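Local coordinates for protein free methionine-R-sulfoxide reductase (Saccharomyces cerevisiae, PDB 1F5M) that reduces the R-form of free methionine sulfoxide to methionine with thioredoxin as electron donor, helping to protect yeast against oxidative stress, at residues I24-L29 and K163-K168; A74-T79 and M93-K98; K108-V113 and V134-S139; P114-Y119 and K130-V135. All blocks are in the same frame, centred on the assembly; numbering follows the deposited sequence.

How the contacts relate
The four contacts cut across the GAF domain from its helical layer to the far edge of its antiparallel sheet. Contact 1 joins helices 21-36 and 160-176, near the two ends of the chain, and everything else lies nested between its segments. Contact 2 comes next along the chain, on edge strand 93-95; contacts 3 and 4 follow and end on the same strand, 131-138, sharing Val134 and Val135. The centres of contacts 3 and 4 are about 13 Å apart, and contact 1 touches both through Leu166 and Glu167 packing on Val135. Contact 2 lies farthest out, its centre about 26 Å from that of contact 1. Helix 160-176 thus links the first helix to a sheet whose two edges carry the remaining contacts.

Contact 1 (I24-L29 and K163-K168); sequences ILEQLL and KEFLEK
Leu25 covers one face of the Phe165 ring with its CB, and this is the tight part of the contact. That CB lies 3.3 Å from the ring centroid, only 8° off the normal, a CH-pi interaction. The leucine's CG is anti to its own carbonyl carbon (chi1 -57°), which carries the rest of the side chain out over the CG and CD1 side of the ring; the modelled closeness of the methyl CD1 there is doubtful. Leu29 meets the edge of the same ring, near its plane, with CD1 3.6 Å from Phe165 CD2. That methyl also meets the aliphatic run of the lysine one turn on, 3.8 Å from Lys168 CD. Leu169 and Leu172, farther along helix 160-176, continue the apolar surface against Leu29.

Toward solvent the contact loosens. Glu26 bends at chi2 and brings OE1 to the ring edge, 3.8 Å from Phe165 CE2, with carboxylate and ring planes well tilted against each other. Lys168 is extended, and its NZ stays 5.0 Å from Glu26 OE1, so the opposite charges do not touch. A water spans them, taking a 2.7 Å bond from Lys168 NZ and giving a weak one to Glu26 OE1. No direct hydrogen bond joins the two segments.

The axes of segments 24-29 and 163-168 run almost parallel, 7° apart, with a closest approach of 10.5 Å. This is the helical layer of the GAF fold: the first and last helices lie side by side, with helix 42-59 touching Leu28 and Leu166 packing on Ile133 and Val135 of strand 131-138.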
loop_
_atom_site.group_PDB
_atom_site.type_symbol
_atom_site.label_atom_id
_atom_site.label_comp_id
_atom_site.label_asym_id
_atom_site.label_seq_id
_atom_site.Cartn_x
_atom_site.Cartn_y
_atom_site.Cartn_z
ATOM N N ILE B 24 -10.096 -11.502 15.970
ATOM C CA ILE B 24 -9.350 -10.581 15.134
ATOM C C ILE B 24 -9.600 -10.825 13.643
ATOM O O ILE B 24 -9.830 -9.901 12.873
ATOM C CB ILE B 24 -7.838 -10.693 15.454
ATOM C CG1 ILE B 24 -7.592 -10.208 16.883
ATOM C CG2 ILE B 24 -7.016 -9.904 14.448
ATOM C CD1 ILE B 24 -6.141 -10.254 17.289
ATOM N N LEU B 25 -9.585 -12.071 13.227
ATOM C CA LEU B 25 -9.783 -12.355 11.818
ATOM C C LEU B 25 -11.234 -12.178 11.410
ATOM O O LEU B 25 -11.545 -11.788 10.257
ATOM C CB LEU B 25 -9.299 -13.784 11.511
ATOM C CG LEU B 25 -7.824 -14.034 11.876
ATOM C CD1 LEU B 25 -7.391 -15.429 11.441
ATOM C CD2 LEU B 25 -6.967 -12.986 11.208
ATOM N N GLU B 26 -12.144 -12.467 12.330
ATOM C CA GLU B 26 -13.535 -12.308 11.978
ATOM C C GLU B 26 -13.818 -10.813 11.849
ATOM O O GLU B 26 -14.571 -10.392 10.980
ATOM C CB GLU B 26 -14.450 -12.956 13.033
ATOM C CG GLU B 26 -15.906 -12.960 12.592
ATOM C CD GLU B 26 -16.074 -13.251 11.076
ATOM O OE1 GLU B 26 -15.710 -14.408 10.632
ATOM O OE2 GLU B 26 -16.566 -12.309 10.358
ATOM N N GLN B 27 -13.196 -10.018 12.708
ATOM C CA GLN B 27 -13.369 -8.564 12.656
ATOM C C GLN B 27 -12.780 -7.994 11.387
ATOM O O GLN B 27 -13.221 -6.952 10.903
ATOM C CB GLN B 27 -12.667 -7.883 13.830
ATOM C CG GLN B 27 -13.605 -7.488 14.956
ATOM C CD GLN B 27 -12.857 -6.997 16.193
ATOM O OE1 GLN B 27 -11.924 -6.170 16.093
ATOM N NE2 GLN B 27 -13.267 -7.500 17.377
ATOM N N LEU B 28 -11.742 -8.646 10.876
ATOM C CA LEU B 28 -11.108 -8.155 9.661
ATOM C C LEU B 28 -12.055 -8.378 8.503
ATOM O O LEU B 28 -12.250 -7.475 7.699
ATOM C CB LEU B 28 -9.767 -8.864 9.398
ATOM C CG LEU B 28 -8.981 -8.394 8.168
ATOM C CD1 LEU B 28 -7.544 -8.638 8.409
ATOM C CD2 LEU B 28 -9.429 -9.108 6.897
ATOM N N LEU B 29 -12.650 -9.566 8.409
ATOM C CA LEU B 29 -13.591 -9.862 7.310
ATOM C C LEU B 29 -14.742 -8.849 7.330
ATOM O O LEU B 29 -15.162 -8.355 6.259
ATOM C CB LEU B 29 -14.137 -11.295 7.438
ATOM C CG LEU B 29 -13.127 -12.456 7.248
ATOM C CD1 LEU B 29 -13.867 -13.770 7.450
ATOM C CD2 LEU B 29 -12.430 -12.422 5.850
ATOM N N LYS B 163 -4.962 -19.806 6.228
ATOM C CA LYS B 163 -5.454 -20.144 4.896
ATOM C C LYS B 163 -6.967 -20.051 4.836
ATOM O O LYS B 163 -7.551 -19.596 3.825
ATOM C CB LYS B 163 -5.067 -21.588 4.527
ATOM C CG LYS B 163 -5.786 -22.065 3.203
ATOM C CD LYS B 163 -5.517 -23.552 2.888
ATOM C CE LYS B 163 -6.441 -24.047 1.769
ATOM N NZ LYS B 163 -6.090 -25.453 1.461
ATOM N N GLU B 164 -7.612 -20.548 5.896
ATOM C CA GLU B 164 -9.053 -20.574 5.933
ATOM C C GLU B 164 -9.580 -19.144 5.903
ATOM O O GLU B 164 -10.464 -18.840 5.084
ATOM C CB GLU B 164 -9.565 -21.292 7.185
ATOM C CG GLU B 164 -11.067 -21.458 7.198
ATOM C CD GLU B 164 -11.552 -22.409 8.277
ATOM O OE1 GLU B 164 -12.415 -23.225 7.938
ATOM O OE2 GLU B 164 -11.079 -22.353 9.452
ATOM N N PHE B 165 -9.066 -18.279 6.766
ATOM C CA PHE B 165 -9.538 -16.885 6.758
ATOM C C PHE B 165 -9.121 -16.125 5.510
ATOM O O PHE B 165 -9.893 -15.293 4.999
ATOM C CB PHE B 165 -9.080 -16.110 8.009
ATOM C CG PHE B 165 -10.030 -16.266 9.212
ATOM C CD1 PHE B 165 -9.718 -17.136 10.281
ATOM C CD2 PHE B 165 -11.257 -15.570 9.256
ATOM C CE1 PHE B 165 -10.605 -17.315 11.374
ATOM C CE2 PHE B 165 -12.175 -15.736 10.353
ATOM C CZ PHE B 165 -11.846 -16.607 11.413
ATOM N N LEU B 166 -7.921 -16.375 4.992
ATOM C CA LEU B 166 -7.523 -15.608 3.816
ATOM C C LEU B 166 -8.292 -16.067 2.585
ATOM O O LEU B 166 -8.490 -15.272 1.658
ATOM C CB LEU B 166 -6.029 -15.707 3.562
ATOM C CG LEU B 166 -5.152 -15.042 4.608
ATOM C CD1 LEU B 166 -3.670 -15.391 4.324
ATOM C CD2 LEU B 166 -5.334 -13.542 4.555
ATOM N N GLU B 167 -8.712 -17.336 2.538
ATOM C CA GLU B 167 -9.474 -17.771 1.370
ATOM C C GLU B 167 -10.872 -17.175 1.450
ATOM O O GLU B 167 -11.496 -16.991 0.427
ATOM C CB GLU B 167 -9.524 -19.315 1.241
ATOM C CG GLU B 167 -8.154 -19.880 0.818
ATOM C CD GLU B 167 -8.179 -21.326 0.340
ATOM O OE1 GLU B 167 -9.128 -22.054 0.701
ATOM O OE2 GLU B 167 -7.233 -21.734 -0.394
ATOM N N LYS B 168 -11.373 -16.864 2.644
ATOM C CA LYS B 168 -12.701 -16.254 2.746
ATOM C C LYS B 168 -12.565 -14.809 2.256
ATOM O O LYS B 168 -13.438 -14.288 1.546
ATOM C CB LYS B 168 -13.173 -16.188 4.178
ATOM C CG LYS B 168 -13.726 -17.499 4.731
ATOM C CD LYS B 168 -13.908 -17.395 6.262
ATOM C CE LYS B 168 -14.475 -18.705 6.810
ATOM N NZ LYS B 168 -14.572 -18.718 8.293
HETATM O O HOH W 1 -16.653 -17.012 8.559
#

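Contact 2 (A74-T79 and M93-K98); sequences ASEENT and MIQFGK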
loop_
_atom_site.group_PDB
_atom_site.type_symbol
_atom_site.label_atom_id
_atom_site.label_comp_id
_atom_site.label_asym_id
_atom_site.label_seq_id
_atom_site.Cartn_x
_atom_site.Cartn_y
_atom_site.Cartn_z
ATOM N N ALA B 74 -3.665 -7.603 -16.967
ATOM C CA ALA B 74 -4.764 -7.692 -17.931
ATOM C C ALA B 74 -4.188 -8.136 -19.278
ATOM O O ALA B 74 -4.675 -9.078 -19.906
ATOM C CB ALA B 74 -5.445 -6.341 -18.080
ATOM N N SER B 75 -3.135 -7.444 -19.701
ATOM C CA SER B 75 -2.473 -7.735 -20.952
ATOM C C SER B 75 -1.996 -9.193 -21.062
ATOM O O SER B 75 -1.913 -9.724 -22.168
ATOM C CB SER B 75 -1.293 -6.765 -21.129
ATOM O OG SER B 75 -0.306 -7.296 -22.016
ATOM N N GLU B 76 -1.684 -9.843 -19.937
ATOM C CA GLU B 76 -1.212 -11.236 -19.980
ATOM C C GLU B 76 -1.681 -12.071 -18.773
ATOM O O GLU B 76 -1.182 -11.898 -17.655
ATOM C CB GLU B 76 0.314 -11.252 -20.070
ATOM C CG GLU B 76 0.858 -12.389 -20.925
ATOM C CD GLU B 76 0.550 -13.779 -20.349
ATOM O OE1 GLU B 76 0.970 -14.048 -19.194
ATOM O OE2 GLU B 76 -0.104 -14.595 -21.060
ATOM N N GLU B 77 -2.619 -12.993 -19.003
ATOM C CA GLU B 77 -3.171 -13.807 -17.909
ATOM C C GLU B 77 -2.281 -14.928 -17.364
ATOM O O GLU B 77 -2.797 -15.926 -16.844
ATOM C CB GLU B 77 -4.526 -14.416 -18.310
ATOM C CG GLU B 77 -5.650 -13.418 -18.690
ATOM C CD GLU B 77 -5.385 -11.949 -18.298
ATOM O OE1 GLU B 77 -4.541 -11.296 -18.966
ATOM O OE2 GLU B 77 -6.025 -11.450 -17.331
ATOM N N ASN B 78 -0.962 -14.770 -17.508
ATOM C CA ASN B 78 0.031 -15.720 -17.000
ATOM C C ASN B 78 1.120 -14.935 -16.289
ATOM O O ASN B 78 2.217 -15.443 -16.054
ATOM C CB ASN B 78 0.678 -16.534 -18.114
ATOM C CG ASN B 78 0.069 -17.922 -18.252
ATOM O OD1 ASN B 78 -0.042 -18.678 -17.269
ATOM N ND2 ASN B 78 -0.323 -18.272 -19.477
ATOM N N THR B 79 0.805 -13.689 -15.951
ATOM C CA THR B 79 1.747 -12.829 -15.275
ATOM C C THR B 79 1.058 -12.065 -14.145
ATOM O O THR B 79 -0.097 -11.696 -14.271
ATOM C CB THR B 79 2.365 -11.871 -16.299
ATOM O OG1 THR B 79 3.178 -12.649 -17.175
ATOM C CG2 THR B 79 3.222 -10.819 -15.638
ATOM N N MET B 93 7.045 -7.866 -10.882
ATOM C CA MET B 93 6.303 -8.785 -11.704
ATOM C C MET B 93 6.741 -10.184 -11.367
ATOM O O MET B 93 7.899 -10.389 -11.065
ATOM C CB MET B 93 6.611 -8.459 -13.184
ATOM C CG MET B 93 6.031 -9.401 -14.214
ATOM S SD MET B 93 6.359 -8.756 -15.914
ATOM C CE MET B 93 5.767 -6.946 -15.731
ATOM N N ILE B 94 5.803 -11.121 -11.368
ATOM C CA ILE B 94 6.122 -12.527 -11.115
ATOM C C ILE B 94 5.415 -13.364 -12.179
ATOM O O ILE B 94 4.242 -13.129 -12.482
ATOM C CB ILE B 94 5.666 -12.983 -9.729
ATOM C CG1 ILE B 94 6.452 -12.219 -8.663
ATOM C CG2 ILE B 94 6.005 -14.523 -9.531
ATOM C CD1 ILE B 94 5.815 -12.277 -7.293
ATOM N N GLN B 95 6.128 -14.346 -12.739
ATOM C CA GLN B 95 5.570 -15.194 -13.787
ATOM C C GLN B 95 4.859 -16.395 -13.133
ATOM O O GLN B 95 5.353 -16.937 -12.131
ATOM C CB GLN B 95 6.725 -15.634 -14.688
ATOM C CG GLN B 95 6.401 -15.742 -16.168
ATOM C CD GLN B 95 5.567 -14.578 -16.655
ATOM O OE1 GLN B 95 5.988 -13.414 -16.590
ATOM N NE2 GLN B 95 4.362 -14.885 -17.148
ATOM N N PHE B 96 3.693 -16.779 -13.664
ATOM C CA PHE B 96 2.930 -17.906 -13.114
ATOM C C PHE B 96 3.857 -19.101 -13.094
ATOM O O PHE B 96 4.767 -19.213 -13.929
ATOM C CB PHE B 96 1.699 -18.248 -13.971
ATOM C CG PHE B 96 0.486 -17.416 -13.673
ATOM C CD1 PHE B 96 0.600 -16.041 -13.465
ATOM C CD2 PHE B 96 -0.797 -17.996 -13.716
ATOM C CE1 PHE B 96 -0.521 -15.249 -13.313
ATOM C CE2 PHE B 96 -1.929 -17.210 -13.566
ATOM C CZ PHE B 96 -1.793 -15.823 -13.369
ATOM N N GLY B 97 3.645 -19.996 -12.137
ATOM C CA GLY B 97 4.513 -21.165 -12.034
ATOM C C GLY B 97 5.877 -20.888 -11.387
ATOM O O GLY B 97 6.657 -21.833 -11.139
ATOM N N LYS B 98 6.185 -19.618 -11.111
ATOM C CA LYS B 98 7.478 -19.291 -10.512
ATOM C C LYS B 98 7.387 -18.672 -9.125
ATOM O O LYS B 98 6.721 -17.633 -8.917
ATOM C CB LYS B 98 8.261 -18.341 -11.410
ATOM C CG LYS B 98 8.538 -18.861 -12.831
ATOM C CD LYS B 98 9.236 -20.230 -12.799
ATOM C CE LYS B 98 9.639 -20.703 -14.203
ATOM N NZ LYS B 98 10.548 -19.718 -14.862
#
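Phe96 lays one face of its ring over the backbone of Asn78, whose CA is 3.7 Å from the ring centroid and 14° off the normal. The Asn78 amide stands nearly upright to that ring, the planes 84° apart, with OD1 3.7 Å from Phe96 CD2. Behind the ring the backbones are tied as well: Phe96 N gives a nearly straight bond of 3.1 Å to Asn78 O, reaching it from above the carbonyl plane. Thr72 and Ala105 also touch the phenylalanine, and an alanine here would probably uncover the backbone of Asn78 and open a gap between this loop and helix 99-107.

Thr79 and Gln95 form an antiparallel non-hydrogen-bonded pair where strand 79-85 takes up edge strand 93-95 of the GAF sheet. A type II beta turn from Gln95 to Lys98, with Gly97 at its third position, then leads into helix 99-107.

On the same side of this pair, Gln95 bends at chi2 and turns NE2 back to Thr79 OG1, a bond modelled so short that its length is doubtful. The other branch of the threonine, CG2, lies anti to the backbone N and presses on Met93, 3.5 Å from its CG, tighter than usual packing.

Contact 3 (K108-V113 and V134-S139); sequences KETQIV and VVPIIS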
loop_
_atom_site.group_PDB
_atom_site.type_symbol
_atom_site.label_atom_id
_atom_site.label_comp_id
_atom_site.label_asym_id
_atom_site.label_seq_id
_atom_site.Cartn_x
_atom_site.Cartn_y
_atom_site.Cartn_z
ATOM N N LYS B 108 -3.517 -22.591 -8.569
ATOM C CA LYS B 108 -4.741 -22.096 -7.944
ATOM C C LYS B 108 -4.919 -22.665 -6.542
ATOM O O LYS B 108 -6.039 -22.798 -6.038
ATOM C CB LYS B 108 -5.964 -22.397 -8.792
ATOM C CG LYS B 108 -5.826 -21.850 -10.188
ATOM C CD LYS B 108 -7.120 -22.081 -10.983
ATOM C CE LYS B 108 -6.923 -21.882 -12.466
ATOM N NZ LYS B 108 -8.258 -22.207 -13.091
ATOM N N GLU B 109 -3.809 -22.974 -5.892
ATOM C CA GLU B 109 -3.884 -23.525 -4.550
ATOM C C GLU B 109 -3.031 -22.688 -3.601
ATOM O O GLU B 109 -1.948 -22.270 -3.957
ATOM C CB GLU B 109 -3.326 -24.957 -4.515
ATOM C CG GLU B 109 -4.150 -25.990 -5.212
ATOM C CD GLU B 109 -5.488 -26.188 -4.550
ATOM O OE1 GLU B 109 -5.563 -26.152 -3.289
ATOM O OE2 GLU B 109 -6.466 -26.398 -5.291
ATOM N N THR B 110 -3.525 -22.495 -2.383
ATOM C CA THR B 110 -2.812 -21.763 -1.337
ATOM C C THR B 110 -1.485 -22.448 -1.057
ATOM O O THR B 110 -1.374 -23.691 -0.970
ATOM C CB THR B 110 -3.656 -21.709 -0.060
ATOM O OG1 THR B 110 -4.789 -20.880 -0.323
ATOM C CG2 THR B 110 -2.852 -21.154 1.202
ATOM N N GLN B 111 -0.463 -21.630 -0.942
ATOM C CA GLN B 111 0.842 -22.132 -0.631
ATOM C C GLN B 111 1.153 -21.693 0.790
ATOM O O GLN B 111 1.058 -20.501 1.119
ATOM C CB GLN B 111 1.857 -21.543 -1.622
ATOM C CG GLN B 111 1.508 -21.846 -3.105
ATOM C CD GLN B 111 1.688 -23.339 -3.457
ATOM O OE1 GLN B 111 2.775 -23.876 -3.326
ATOM N NE2 GLN B 111 0.615 -23.993 -3.924
ATOM N N ILE B 112 1.472 -22.639 1.663
ATOM C CA ILE B 112 1.861 -22.302 3.056
ATOM C C ILE B 112 3.305 -22.768 3.207
ATOM O O ILE B 112 3.604 -24.009 3.283
ATOM C CB ILE B 112 0.989 -23.006 4.094
ATOM C CG1 ILE B 112 -0.481 -22.723 3.816
ATOM C CG2 ILE B 112 1.373 -22.522 5.512
ATOM C CD1 ILE B 112 -1.438 -23.290 4.881
ATOM N N VAL B 113 4.214 -21.805 3.240
ATOM C CA VAL B 113 5.644 -22.134 3.262
ATOM C C VAL B 113 6.355 -21.857 4.581
ATOM O O VAL B 113 6.510 -20.695 4.998
ATOM C CB VAL B 113 6.332 -21.394 2.099
ATOM C CG1 VAL B 113 7.811 -21.771 2.013
ATOM C CG2 VAL B 113 5.592 -21.727 0.776
ATOM N N VAL B 134 0.662 -17.718 0.592
ATOM C CA VAL B 134 0.077 -17.063 -0.586
ATOM C C VAL B 134 -1.227 -17.721 -0.925
ATOM O O VAL B 134 -1.312 -18.944 -1.092
ATOM C CB VAL B 134 0.977 -17.124 -1.831
ATOM C CG1 VAL B 134 0.344 -16.308 -2.957
ATOM C CG2 VAL B 134 2.339 -16.587 -1.501
ATOM N N VAL B 135 -2.260 -16.889 -0.972
ATOM C CA VAL B 135 -3.611 -17.335 -1.252
ATOM C C VAL B 135 -4.118 -16.740 -2.572
ATOM O O VAL B 135 -4.198 -15.484 -2.752
ATOM C CB VAL B 135 -4.548 -16.929 -0.090
ATOM C CG1 VAL B 135 -5.994 -17.348 -0.355
ATOM C CG2 VAL B 135 -4.041 -17.509 1.210
ATOM N N PRO B 136 -4.468 -17.607 -3.530
ATOM C CA PRO B 136 -4.961 -17.067 -4.816
ATOM C C PRO B 136 -6.415 -16.561 -4.791
ATOM O O PRO B 136 -7.286 -17.136 -4.135
ATOM C CB PRO B 136 -4.770 -18.237 -5.768
ATOM C CG PRO B 136 -5.091 -19.390 -4.912
ATOM C CD PRO B 136 -4.440 -19.081 -3.552
ATOM N N ILE B 137 -6.661 -15.439 -5.484
ATOM C CA ILE B 137 -7.981 -14.843 -5.556
ATOM C C ILE B 137 -8.577 -15.386 -6.844
ATOM O O ILE B 137 -7.993 -15.217 -7.909
ATOM C CB ILE B 137 -7.855 -13.301 -5.593
ATOM C CG1 ILE B 137 -7.235 -12.819 -4.262
ATOM C CG2 ILE B 137 -9.192 -12.660 -5.805
ATOM C CD1 ILE B 137 -6.623 -11.430 -4.375
ATOM N N ILE B 138 -9.740 -16.030 -6.748
ATOM C CA ILE B 138 -10.354 -16.672 -7.923
ATOM C C ILE B 138 -11.604 -15.998 -8.454
ATOM O O ILE B 138 -12.447 -15.566 -7.678
ATOM C CB ILE B 138 -10.700 -18.159 -7.587
ATOM C CG1 ILE B 138 -9.457 -18.861 -7.015
ATOM C CG2 ILE B 138 -11.267 -18.858 -8.824
ATOM C CD1 ILE B 138 -8.308 -18.945 -7.995
ATOM N N SER B 139 -11.728 -15.914 -9.778
ATOM C CA SER B 139 -12.906 -15.276 -10.386
ATOM C C SER B 139 -14.112 -16.221 -10.406
ATOM O O SER B 139 -13.985 -17.430 -10.156
ATOM C CB SER B 139 -12.613 -14.884 -11.835
ATOM O OG SER B 139 -12.296 -16.053 -12.567
#
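This is an antiparallel strand pairing at one edge of the sheet, where short strand 111-113 lies along strand 131-138 just after helix 99-107 ends. Gln111 and Val134 make the hydrogen-bonded pair: Gln111 N reaches Val134 O at 2.8 Å, and Val134 N returns to Gln111 O at 2.9 Å. Both bonds lie in the carbonyl plane and are close to straight. Val134 O is further approached by the CA of Thr110, a CA-H...O contact at 3.2 Å.

Two residues on, Pro136 has no N-H to give, and no further bond is made across the segments at that end. Its ring instead packs on the incoming chain, with CG 3.7 Å from Lys108 C and CD equally near Thr110 OG1.

Thr110 and Val135 lie side by side, pointing the same way. With CG2 anti to its backbone N, the threonine sets that methyl 3.8 Å from Val135 CG2, while OG1 is hydrogen-bonded to Glu167 of helix 160-176. Putting a valine there would probably leave the Glu167 carboxylate without its hydroxyl partner and weaken the tie between this edge and that helix.

Gln111 folds back at chi2, and NE2 bonds its own chain at Glu109 O, 3.1 Å away; OE1 meets Tyr119 OH. Gln111 and Val134 both rest on Val100 and Ala104. One side of the strand pair thus faces helix 99-107 and the other helix 160-176, the sheet-between-helices arrangement of the GAF fold.

Contact 4 (P114-Y119 and K130-V135); sequences PDVNKY and KSEIVV
Val116 meets two flat groups at the start of strand 131-138, the carbonyl of Lys130 just before it and the carboxylate of Glu132. Over the carbonyl, the backbone N-H of Val116 comes from above the plane, 40° out of it, yet the bond is nearly straight (171° at the hydrogen), 2.9 Å from Val116 N to Lys130 O. Asp115 CA adds a CA-H...O contact to the same oxygen at 3.3 Å. At the carboxylate, OE2 of Glu132 lies 3.7 Å from Val116 CG2. Glu132 is extended, with CG anti to its backbone N (chi1 -172°), and its OE1 lies close to the like-charged carboxylates of Asp149 and Asp151.

Between Lys130 and Glu132, Ser131 puts its CB 3.5 Å from Pro114 O. Its OG turns to Asp154 O and Gly157 N.

Within the loop, Asp115 OD1 takes a weak bond from Asn117 N, an Asx turn, and OD2 makes a salt bridge of 3.3 Å with Lys118 NZ. Backbone bonds from Lys118 N to Asp115 O and Tyr119 N to Val116 O accompany the 3-10 segment 116-118. The loop after edge strand 111-113 docks on the start of strand 131-138, where Lys130 and Ser131 both face Cys152 in a classic beta bulge.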
loop_
_atom_site.group_PDB
_atom_site.type_symbol
_atom_site.label_atom_id
_atom_site.label_comp_id
_atom_site.label_asym_id
_atom_site.label_seq_id
_atom_site.Cartn_x
_atom_site.Cartn_y
_atom_site.Cartn_z
ATOM N N PRO B 114 6.813 -22.917 5.255
ATOM C CA PRO B 114 7.504 -22.753 6.545
ATOM C C PRO B 114 8.949 -22.274 6.450
ATOM O O PRO B 114 9.488 -21.670 7.390
ATOM C CB PRO B 114 7.396 -24.147 7.186
ATOM C CG PRO B 114 7.466 -25.085 5.938
ATOM C CD PRO B 114 6.588 -24.351 4.927
ATOM N N ASP B 115 9.587 -22.533 5.317
ATOM C CA ASP B 115 10.976 -22.143 5.161
ATOM C C ASP B 115 11.154 -21.880 3.670
ATOM O O ASP B 115 11.360 -22.757 2.868
ATOM C CB ASP B 115 11.896 -23.267 5.658
ATOM C CG ASP B 115 13.359 -22.934 5.458
ATOM O OD1 ASP B 115 13.661 -22.106 4.581
ATOM O OD2 ASP B 115 14.202 -23.498 6.175
ATOM N N VAL B 116 11.081 -20.605 3.334
ATOM C CA VAL B 116 11.146 -20.103 1.995
ATOM C C VAL B 116 12.428 -20.523 1.218
ATOM O O VAL B 116 12.415 -20.756 -0.014
ATOM C CB VAL B 116 10.920 -18.564 2.187
ATOM C CG1 VAL B 116 12.073 -17.827 1.790
ATOM C CG2 VAL B 116 9.598 -18.154 1.595
ATOM N N ASN B 117 13.518 -20.678 1.939
ATOM C CA ASN B 117 14.741 -21.082 1.309
ATOM C C ASN B 117 14.780 -22.582 1.010
ATOM O O ASN B 117 15.720 -23.057 0.350
ATOM C CB ASN B 117 15.919 -20.653 2.181
ATOM C CG ASN B 117 16.016 -19.119 2.284
ATOM O OD1 ASN B 117 15.931 -18.413 1.271
ATOM N ND2 ASN B 117 16.194 -18.613 3.493
ATOM N N LYS B 118 13.781 -23.333 1.465
ATOM C CA LYS B 118 13.772 -24.764 1.113
ATOM C C LYS B 118 12.783 -24.844 -0.054
ATOM O O LYS B 118 12.525 -25.940 -0.541
ATOM C CB LYS B 118 13.223 -25.647 2.219
ATOM C CG LYS B 118 13.973 -25.633 3.538
ATOM C CD LYS B 118 15.436 -25.808 3.341
ATOM C CE LYS B 118 16.152 -25.685 4.678
ATOM N NZ LYS B 118 15.457 -26.556 5.687
ATOM N N TYR B 119 12.248 -23.685 -0.498
ATOM C CA TYR B 119 11.217 -23.670 -1.569
ATOM C C TYR B 119 11.860 -23.519 -2.923
ATOM O O TYR B 119 12.221 -22.398 -3.306
ATOM C CB TYR B 119 10.233 -22.497 -1.379
ATOM C CG TYR B 119 8.973 -22.583 -2.235
ATOM C CD1 TYR B 119 7.786 -23.069 -1.698
ATOM C CD2 TYR B 119 8.987 -22.227 -3.604
ATOM C CE1 TYR B 119 6.646 -23.205 -2.493
ATOM C CE2 TYR B 119 7.858 -22.362 -4.401
ATOM C CZ TYR B 119 6.693 -22.854 -3.840
ATOM O OH TYR B 119 5.564 -23.026 -4.608
ATOM N N LYS B 130 11.497 -15.417 5.913
ATOM C CA LYS B 130 11.791 -16.827 6.203
ATOM C C LYS B 130 10.607 -17.732 5.953
ATOM O O LYS B 130 10.790 -18.908 5.667
ATOM C CB LYS B 130 12.262 -17.011 7.658
ATOM C CG LYS B 130 13.757 -16.796 7.820
ATOM C CD LYS B 130 14.145 -16.762 9.308
ATOM C CE LYS B 130 15.675 -16.498 9.342
ATOM N NZ LYS B 130 16.172 -16.416 10.716
ATOM N N SER B 131 9.391 -17.233 6.144
ATOM C CA SER B 131 8.223 -18.059 5.872
ATOM C C SER B 131 7.244 -17.200 5.160
ATOM O O SER B 131 7.356 -15.976 5.221
ATOM C CB SER B 131 7.612 -18.705 7.137
ATOM O OG SER B 131 7.218 -17.789 8.122
ATOM N N GLU B 132 6.285 -17.836 4.476
ATOM C CA GLU B 132 5.338 -17.122 3.626
ATOM C C GLU B 132 4.044 -17.912 3.354
ATOM O O GLU B 132 4.006 -19.158 3.400
ATOM C CB GLU B 132 6.057 -16.800 2.278
ATOM C CG GLU B 132 5.308 -15.869 1.297
ATOM C CD GLU B 132 6.127 -15.436 0.029
ATOM O OE1 GLU B 132 5.559 -14.770 -0.874
ATOM O OE2 GLU B 132 7.341 -15.739 -0.085
ATOM N N ILE B 133 2.965 -17.179 3.119
ATOM C CA ILE B 133 1.679 -17.780 2.774
ATOM C C ILE B 133 1.095 -16.995 1.617
ATOM O O ILE B 133 1.066 -15.729 1.625
ATOM C CB ILE B 133 0.693 -17.816 3.969
ATOM C CG1 ILE B 133 -0.615 -18.508 3.556
ATOM C CG2 ILE B 133 0.406 -16.388 4.449
ATOM C CD1 ILE B 133 -1.518 -18.907 4.710
ATOM N N VAL B 134 0.662 -17.718 0.592
ATOM C CA VAL B 134 0.077 -17.063 -0.586
ATOM C C VAL B 134 -1.227 -17.721 -0.925
ATOM O O VAL B 134 -1.312 -18.944 -1.092
ATOM C CB VAL B 134 0.977 -17.124 -1.831
ATOM C CG1 VAL B 134 0.344 -16.308 -2.957
ATOM C CG2 VAL B 134 2.339 -16.587 -1.501
ATOM N N VAL B 135 -2.260 -16.889 -0.972
ATOM C CA VAL B 135 -3.611 -17.335 -1.252
ATOM C C VAL B 135 -4.118 -16.740 -2.572
ATOM O O VAL B 135 -4.198 -15.484 -2.752
ATOM C CB VAL B 135 -4.548 -16.929 -0.090
ATOM C CG1 VAL B 135 -5.994 -17.348 -0.355
ATOM C CG2 VAL B 135 -4.041 -17.509 1.210
#